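Local coordinates for protein muramoyltetrapeptide carboxypeptidase (Oxalobacter formigenes OXCC13, PDB 6UUK) that probably acts as a serine-type LD-carboxypeptidase of the S66 family, trimming tetrapeptide side chains of bacterial cell-wall muropeptides, at residues I242-D247 and T310-G315; E246-H251 and H278-K283; Q271-L276 and S305-T310. One frame throughout, in Å; residues are numbered along the deposited sequence.

Contact 1: residues I242-D247 and T310-G315; sequences ILFVED and TGLPFG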
# COMPACT_ATOMS: atom_id res chain seq x y z
N ILE B 242 19.75 -7.37 5.63
CA ILE B 242 19.76 -5.92 5.82
C ILE B 242 18.79 -5.33 4.81
O ILE B 242 19.05 -5.34 3.60
CB ILE B 242 21.17 -5.33 5.65
CG1 ILE B 242 22.15 -6.05 6.58
CG2 ILE B 242 21.16 -3.84 5.94
CD1 ILE B 242 23.57 -5.52 6.50
N LEU B 243 17.67 -4.81 5.30
CA LEU B 243 16.59 -4.31 4.45
C LEU B 243 16.69 -2.80 4.32
O LEU B 243 16.86 -2.09 5.32
CB LEU B 243 15.23 -4.71 5.03
CG LEU B 243 13.98 -4.29 4.25
CD1 LEU B 243 13.92 -5.00 2.91
CD2 LEU B 243 12.73 -4.56 5.07
N PHE B 244 16.56 -2.30 3.09
CA PHE B 244 16.57 -0.88 2.81
C PHE B 244 15.30 -0.49 2.05
O PHE B 244 14.80 -1.26 1.23
CB PHE B 244 17.81 -0.46 2.01
CG PHE B 244 17.85 -1.00 0.61
CD1 PHE B 244 18.36 -2.26 0.35
CD2 PHE B 244 17.39 -0.24 -0.46
CE1 PHE B 244 18.40 -2.76 -0.94
CE2 PHE B 244 17.43 -0.74 -1.75
CZ PHE B 244 17.94 -2.00 -1.99
N VAL B 245 14.79 0.70 2.34
CA VAL B 245 13.56 1.20 1.74
C VAL B 245 13.72 2.66 1.37
O VAL B 245 14.59 3.37 1.88
CB VAL B 245 12.34 1.03 2.69
CG1 VAL B 245 12.02 -0.44 2.89
CG2 VAL B 245 12.60 1.71 4.02
N GLU B 246 12.86 3.11 0.45
CA GLU B 246 12.81 4.50 0.03
C GLU B 246 11.46 4.75 -0.64
O GLU B 246 10.78 3.81 -1.05
CB GLU B 246 13.97 4.86 -0.91
CG GLU B 246 14.11 3.96 -2.13
CD GLU B 246 13.15 4.31 -3.25
OE1 GLU B 246 12.70 3.39 -3.96
OE2 GLU B 246 12.83 5.51 -3.41
N ASP B 247 11.10 6.02 -0.75
CA ASP B 247 9.82 6.40 -1.35
C ASP B 247 9.82 7.90 -1.61
O ASP B 247 10.71 8.63 -1.16
CB ASP B 247 8.65 6.00 -0.46
CG ASP B 247 7.47 5.45 -1.24
OD1 ASP B 247 7.33 5.82 -2.43
OD2 ASP B 247 6.70 4.65 -0.68
N THR B 310 19.54 5.46 9.35
CA THR B 310 19.10 6.42 8.35
C THR B 310 20.30 7.03 7.62
O THR B 310 21.45 6.84 8.02
CB THR B 310 18.26 7.53 8.99
OG1 THR B 310 19.10 8.36 9.80
CG2 THR B 310 17.16 6.94 9.85
N GLY B 311 20.00 7.76 6.55
CA GLY B 311 21.01 8.46 5.79
C GLY B 311 21.45 7.79 4.51
O GLY B 311 22.33 8.34 3.82
N LEU B 312 20.88 6.65 4.16
CA LEU B 312 21.25 5.95 2.93
C LEU B 312 20.99 6.84 1.72
O LEU B 312 19.84 7.26 1.51
CB LEU B 312 20.46 4.65 2.81
CG LEU B 312 20.72 3.80 1.56
CD1 LEU B 312 22.13 3.24 1.56
CD2 LEU B 312 19.69 2.68 1.45
N PRO B 313 22.00 7.15 0.92
CA PRO B 313 21.80 8.04 -0.24
C PRO B 313 21.24 7.29 -1.44
O PRO B 313 21.89 7.09 -2.47
CB PRO B 313 23.21 8.60 -0.48
CG PRO B 313 24.16 7.58 0.12
CD PRO B 313 23.36 6.59 0.94
N PHE B 314 19.98 6.87 -1.31
CA PHE B 314 19.30 6.15 -2.38
C PHE B 314 17.83 6.52 -2.38
O PHE B 314 17.21 6.62 -1.31
CB PHE B 314 19.48 4.63 -2.24
CG PHE B 314 18.75 3.85 -3.29
CD1 PHE B 314 19.25 3.74 -4.57
CD2 PHE B 314 17.55 3.22 -2.99
CE1 PHE B 314 18.58 3.02 -5.54
CE2 PHE B 314 16.87 2.50 -3.95
CZ PHE B 314 17.39 2.40 -5.23
N GLY B 315 17.28 6.71 -3.57
CA GLY B 315 15.88 7.06 -3.71
C GLY B 315 15.64 7.70 -5.07
O GLY B 315 16.44 7.55 -5.99
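Phe244 and Phe314 meet where strand 242-248, in the parallel part of the C-terminal domain's sheet, is covered by the segment that leads to the predicted charge-relay residue His316. The rings form an offset edge-to-face pair: the edge of Phe244 is turned to the face of Phe314, the planes stand at 84° and the centroids lie 5.8 Å apart.

Aliphatic groups pack against each of the two residues. Leu312 brings one methyl, CD2, to CB of Phe244 at 3.7 Å, reaching the root of that side chain rather than its far end. On the Phe314 side, CG of Glu246 lies 3.6 Å from CE2 of the ring. Phe314 reaches both partners because its CG is anti to the backbone N (chi1 178°), which carries the ring back to the strand. The cluster is buried, and Leu323 of strand 323-325 touches Phe244, Leu312 and Phe314.

The polar end of Glu246 is the third element. This residue is predicted to belong to the charge relay; OE2 makes a weak hydrogen bond to ND1 of His316, and OE1 another weak one to ND2 of Asn222. Its chain bends at chi2, and the carboxylate plane stands 83° from the Phe314 ring. Beside the backbone just ahead of His316, OE2 of Glu246 comes within 3.4 Å of CA of Gly315.

Contact 2: residues E246-H251 and H278-K283; sequences EDIHEH and HFSEFK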
# COMPACT_ATOMS: atom_id res chain seq x y z
N GLU B 246 12.86 3.11 0.45
CA GLU B 246 12.81 4.50 0.03
C GLU B 246 11.46 4.75 -0.64
O GLU B 246 10.78 3.81 -1.05
CB GLU B 246 13.97 4.86 -0.91
CG GLU B 246 14.11 3.96 -2.13
CD GLU B 246 13.15 4.31 -3.25
OE1 GLU B 246 12.70 3.39 -3.96
OE2 GLU B 246 12.83 5.51 -3.41
N ASP B 247 11.10 6.02 -0.75
CA ASP B 247 9.82 6.40 -1.35
C ASP B 247 9.82 7.90 -1.61
O ASP B 247 10.71 8.63 -1.16
CB ASP B 247 8.65 6.00 -0.46
CG ASP B 247 7.47 5.45 -1.24
OD1 ASP B 247 7.33 5.82 -2.43
OD2 ASP B 247 6.70 4.65 -0.68
N ILE B 248 8.80 8.35 -2.35
CA ILE B 248 8.58 9.77 -2.62
C ILE B 248 7.08 10.04 -2.60
O ILE B 248 6.26 9.13 -2.70
CB ILE B 248 9.17 10.23 -3.97
CG1 ILE B 248 8.79 9.24 -5.08
CG2 ILE B 248 10.68 10.41 -3.86
CD1 ILE B 248 9.09 9.76 -6.47
N HIS B 249 6.74 11.32 -2.47
CA HIS B 249 5.36 11.80 -2.40
C HIS B 249 4.59 11.20 -1.23
O HIS B 249 3.36 11.13 -1.26
CB HIS B 249 4.59 11.52 -3.70
CG HIS B 249 5.39 11.76 -4.94
ND1 HIS B 249 5.97 12.97 -5.24
CD2 HIS B 249 5.68 10.94 -5.98
CE1 HIS B 249 6.60 12.89 -6.40
NE2 HIS B 249 6.44 11.66 -6.87
N GLU B 250 5.29 10.77 -0.18
CA GLU B 250 4.67 10.08 0.95
C GLU B 250 4.81 10.91 2.21
O GLU B 250 5.93 11.24 2.61
CB GLU B 250 5.28 8.69 1.15
CG GLU B 250 5.20 7.79 -0.07
CD GLU B 250 3.78 7.59 -0.57
OE1 GLU B 250 2.87 7.46 0.27
OE2 GLU B 250 3.59 7.58 -1.80
N HIS B 251 3.69 11.24 2.83
CA HIS B 251 3.70 11.81 4.16
C HIS B 251 4.26 10.78 5.15
O HIS B 251 4.04 9.58 4.99
CB HIS B 251 2.29 12.23 4.57
CG HIS B 251 2.25 13.26 5.66
ND1 HIS B 251 2.42 12.95 6.99
CD2 HIS B 251 2.04 14.60 5.61
CE1 HIS B 251 2.32 14.05 7.71
NE2 HIS B 251 2.09 15.07 6.90
N HIS B 278 16.25 7.67 0.88
CA HIS B 278 15.70 9.01 0.71
C HIS B 278 14.18 8.96 0.71
O HIS B 278 13.57 8.20 -0.05
CB HIS B 278 16.20 9.64 -0.59
CG HIS B 278 17.60 10.18 -0.50
ND1 HIS B 278 17.94 11.20 0.36
CD2 HIS B 278 18.73 9.86 -1.17
CE1 HIS B 278 19.23 11.47 0.23
NE2 HIS B 278 19.73 10.68 -0.70
N PHE B 279 13.57 9.77 1.57
CA PHE B 279 12.13 10.00 1.59
C PHE B 279 11.94 11.50 1.39
O PHE B 279 11.94 12.27 2.35
CB PHE B 279 11.49 9.52 2.89
CG PHE B 279 11.48 8.02 3.04
CD1 PHE B 279 10.37 7.28 2.66
CD2 PHE B 279 12.57 7.35 3.57
CE1 PHE B 279 10.35 5.91 2.79
CE2 PHE B 279 12.56 5.98 3.71
CZ PHE B 279 11.45 5.25 3.32
N SER B 280 11.81 11.92 0.13
CA SER B 280 11.83 13.32 -0.24
C SER B 280 10.45 13.79 -0.69
O SER B 280 9.53 13.00 -0.89
CB SER B 280 12.86 13.57 -1.34
OG SER B 280 12.59 12.78 -2.48
N GLU B 281 10.33 15.11 -0.84
CA GLU B 281 9.12 15.78 -1.31
C GLU B 281 7.93 15.45 -0.40
O GLU B 281 7.03 14.69 -0.74
CB GLU B 281 8.83 15.42 -2.77
CG GLU B 281 9.88 15.93 -3.72
CD GLU B 281 9.57 15.61 -5.16
OE1 GLU B 281 8.69 14.75 -5.41
OE2 GLU B 281 10.20 16.21 -6.06
N PHE B 282 7.96 16.07 0.78
CA PHE B 282 6.90 15.92 1.76
C PHE B 282 5.93 17.09 1.65
O PHE B 282 6.11 18.02 0.87
CB PHE B 282 7.48 15.84 3.17
CG PHE B 282 8.14 14.54 3.48
CD1 PHE B 282 8.17 13.52 2.55
CD2 PHE B 282 8.73 14.33 4.72
CE1 PHE B 282 8.78 12.32 2.84
CE2 PHE B 282 9.34 13.13 5.01
CZ PHE B 282 9.36 12.12 4.07
N LYS B 283 4.88 17.03 2.47
CA LYS B 283 3.94 18.14 2.60
C LYS B 283 3.31 18.17 3.99
O LYS B 283 2.13 17.84 4.15
CB LYS B 283 2.86 18.05 1.53
CG LYS B 283 3.13 18.89 0.30
CD LYS B 283 3.13 20.38 0.64
CE LYS B 283 3.47 21.23 -0.57
NZ LYS B 283 2.48 21.04 -1.66
O HOH W 1 8.42 10.11 0.62
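His278 opens the contact with its backbone: its O accepts a weak bond from the N of Asp247 at 3.4 Å, where strands 242-248 and 273-280 of a beta-alpha-beta unit run side by side and parallel near their ends. Just upstream, CB of Glu246 lies near the same carbonyl.

Phe279 lays one ring face against the neighbouring backbone. CA of Glu246 sits over that face, 4.0 Å from the centroid and 26° off the normal, a CH-pi contact displaced toward the ring's rim. With CG anti to its own carbonyl carbon (chi1 -70°), the ring swings to this strand, and its CE1 also meets CB of Asp247 at 3.7 Å. The carboxylate of Asp247 has other partners: OD2 bonds OG1 of Thr224, while OD1 receives the N of Ile248 on its anti side.

Ser280 points OG at the CG2 methyl of Ile248, 3.3 Å away. Its carbonyl takes a weak bond from water 1, which in turn accepts from the N of Glu250, thus bridging the two segments beyond the strands.

Glu281 runs alongside His249, both side chains pointing the same way, with carboxylate and imidazole planes 37° apart. OE1 approaches CE1 of the histidine, and the angle at ND1 is too poor for a hydrogen bond.

Phe282 presents CE1 to the O of Glu250 at 3.1 Å, while water 1 lies in the ring plane at its edge. Lys283 contributes backbone alone. Its O meets the edge of the His251 ring, 3.6 Å from CD2, while NE2 of that histidine is bonded to OD2 of Asp288.

Contact 3: residues Q271-L276 and S305-T310; sequences QKALVL and SIPVVT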
# COMPACT_ATOMS: atom_id res chain seq x y z
N GLN B 271 14.93 -9.55 10.09
CA GLN B 271 16.10 -8.89 9.56
C GLN B 271 17.04 -8.46 10.68
O GLN B 271 16.68 -8.44 11.86
CB GLN B 271 15.69 -7.68 8.72
CG GLN B 271 14.57 -7.97 7.72
CD GLN B 271 14.92 -9.10 6.77
OE1 GLN B 271 16.04 -9.18 6.27
NE2 GLN B 271 13.95 -9.97 6.51
N LYS B 272 18.27 -8.12 10.30
CA LYS B 272 19.27 -7.68 11.27
C LYS B 272 19.27 -6.17 11.48
O LYS B 272 19.61 -5.71 12.58
CB LYS B 272 20.66 -8.14 10.83
CG LYS B 272 20.87 -9.64 10.88
CD LYS B 272 22.29 -10.02 10.49
CE LYS B 272 22.50 -11.53 10.59
NZ LYS B 272 23.87 -11.93 10.17
N ALA B 273 18.90 -5.40 10.46
CA ALA B 273 18.86 -3.95 10.58
C ALA B 273 17.99 -3.39 9.47
O ALA B 273 17.89 -3.97 8.39
CB ALA B 273 20.27 -3.34 10.53
N LEU B 274 17.37 -2.24 9.75
CA LEU B 274 16.55 -1.53 8.78
C LEU B 274 17.27 -0.25 8.37
O LEU B 274 17.64 0.56 9.23
CB LEU B 274 15.17 -1.20 9.37
CG LEU B 274 14.25 -0.36 8.49
CD1 LEU B 274 13.90 -1.10 7.20
CD2 LEU B 274 12.99 0.03 9.25
N VAL B 275 17.47 -0.08 7.07
CA VAL B 275 18.16 1.08 6.52
C VAL B 275 17.15 1.94 5.78
O VAL B 275 16.39 1.44 4.94
CB VAL B 275 19.31 0.67 5.59
CG1 VAL B 275 20.09 1.89 5.13
CG2 VAL B 275 20.23 -0.32 6.29
N LEU B 276 17.13 3.24 6.10
CA LEU B 276 16.19 4.18 5.50
C LEU B 276 16.90 5.00 4.44
O LEU B 276 17.88 5.69 4.73
CB LEU B 276 15.58 5.09 6.57
CG LEU B 276 14.22 4.69 7.13
CD1 LEU B 276 14.24 3.26 7.66
CD2 LEU B 276 13.78 5.66 8.22
N SER B 305 12.16 -4.01 16.97
CA SER B 305 13.18 -4.68 17.76
C SER B 305 14.54 -4.69 17.08
O SER B 305 15.53 -5.08 17.71
CB SER B 305 12.75 -6.13 18.05
OG SER B 305 12.53 -6.85 16.85
N ILE B 306 14.62 -4.28 15.82
CA ILE B 306 15.88 -4.24 15.08
C ILE B 306 16.36 -2.79 15.01
O ILE B 306 15.54 -1.87 15.09
CB ILE B 306 15.73 -4.84 13.68
CG1 ILE B 306 14.81 -3.98 12.82
CG2 ILE B 306 15.19 -6.26 13.77
CD1 ILE B 306 14.72 -4.43 11.38
N PRO B 307 17.67 -2.55 14.88
CA PRO B 307 18.14 -1.16 14.77
C PRO B 307 17.77 -0.56 13.43
O PRO B 307 17.80 -1.22 12.39
CB PRO B 307 19.66 -1.30 14.93
CG PRO B 307 19.96 -2.69 14.47
CD PRO B 307 18.78 -3.51 14.91
N VAL B 308 17.41 0.72 13.46
CA VAL B 308 17.02 1.47 12.27
C VAL B 308 18.11 2.50 11.98
O VAL B 308 18.39 3.37 12.82
CB VAL B 308 15.65 2.15 12.44
CG1 VAL B 308 15.28 2.92 11.18
CG2 VAL B 308 14.59 1.11 12.76
N VAL B 309 18.72 2.41 10.81
CA VAL B 309 19.81 3.29 10.39
C VAL B 309 19.31 4.16 9.25
O VAL B 309 18.71 3.65 8.29
CB VAL B 309 21.05 2.49 9.98
CG1 VAL B 309 22.14 3.43 9.47
CG2 VAL B 309 21.56 1.66 11.15
N THR B 310 19.54 5.46 9.35
CA THR B 310 19.10 6.42 8.35
C THR B 310 20.30 7.03 7.62
O THR B 310 21.45 6.84 8.02
CB THR B 310 18.26 7.53 8.99
OG1 THR B 310 19.10 8.36 9.80
CG2 THR B 310 17.16 6.94 9.85
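Leu274 and Val308 lie side by side and point the same way from two adjacent parallel strands, those of a beta-alpha-beta unit with helix 293-303 in its crossover, at the 308-310 edge of the sheet. CD2 of the leucine touches CG2 of the valine at 4.0 Å. The other valine methyl, CG1, serves Leu276: it meets CD1 at 3.7 Å, with the two side chains crossing at a slant. Val308 divides its methyls this way because CG1 is anti to the backbone N (chi1 180°), leaving CG2 anti to the carbonyl carbon. An alanine in its place would lack both methyls, and is likely to open a gap between Leu274 and Leu276 and leave their CD2 and CD1 methyls without this partner.

Leu276 also runs alongside Thr310 in the same direction, its CD2 packed 4.0 Å from CG2 of the threonine. Leu297 of helix 293-303 touches both residues from the helix side, while the threonine hydroxyl is bonded to Ser206 and Asn209.

Ile306 covers the start of the ladder. Its CD1 reaches CB of Leu274, and its CG2 lies 3.3 Å from the O of Gln271. On the opposite face of the sheet from Leu274, Val275 and Val309 project together, and Leu331 of strand 328-333 packs on both.

Three backbone bonds hold the strands in this register. The O of Pro307 accepts from the N of Leu274, and the O of Leu274 from the N of Val309. The last rung is the N of Leu276 giving its hydrogen to the O of Val309 at 2.7 Å.

In the fold
Following the chain from the N terminus, the first segment met in these contacts is strand 242-248, which serves contacts 1 and 2. After helix 252-264, strand 273-280 first opens contact 3 at 271-276 and then closes contact 2 at 278-283; contact 3 closes after helix 293-303 at strand 308-310. Contact 1 closes last and spans the whole of contact 3; contacts 2 and 3 cross, their segments alternating along the chain. Together they tie three neighbouring parallel strands to the segment before His316. Contacts 1 and 2 share Glu246 and Asp247, and the O of Phe314 probably bonds the N of His278; contacts 1 and 3 share Thr310 and probably join through the O of Leu243 and N of Val275.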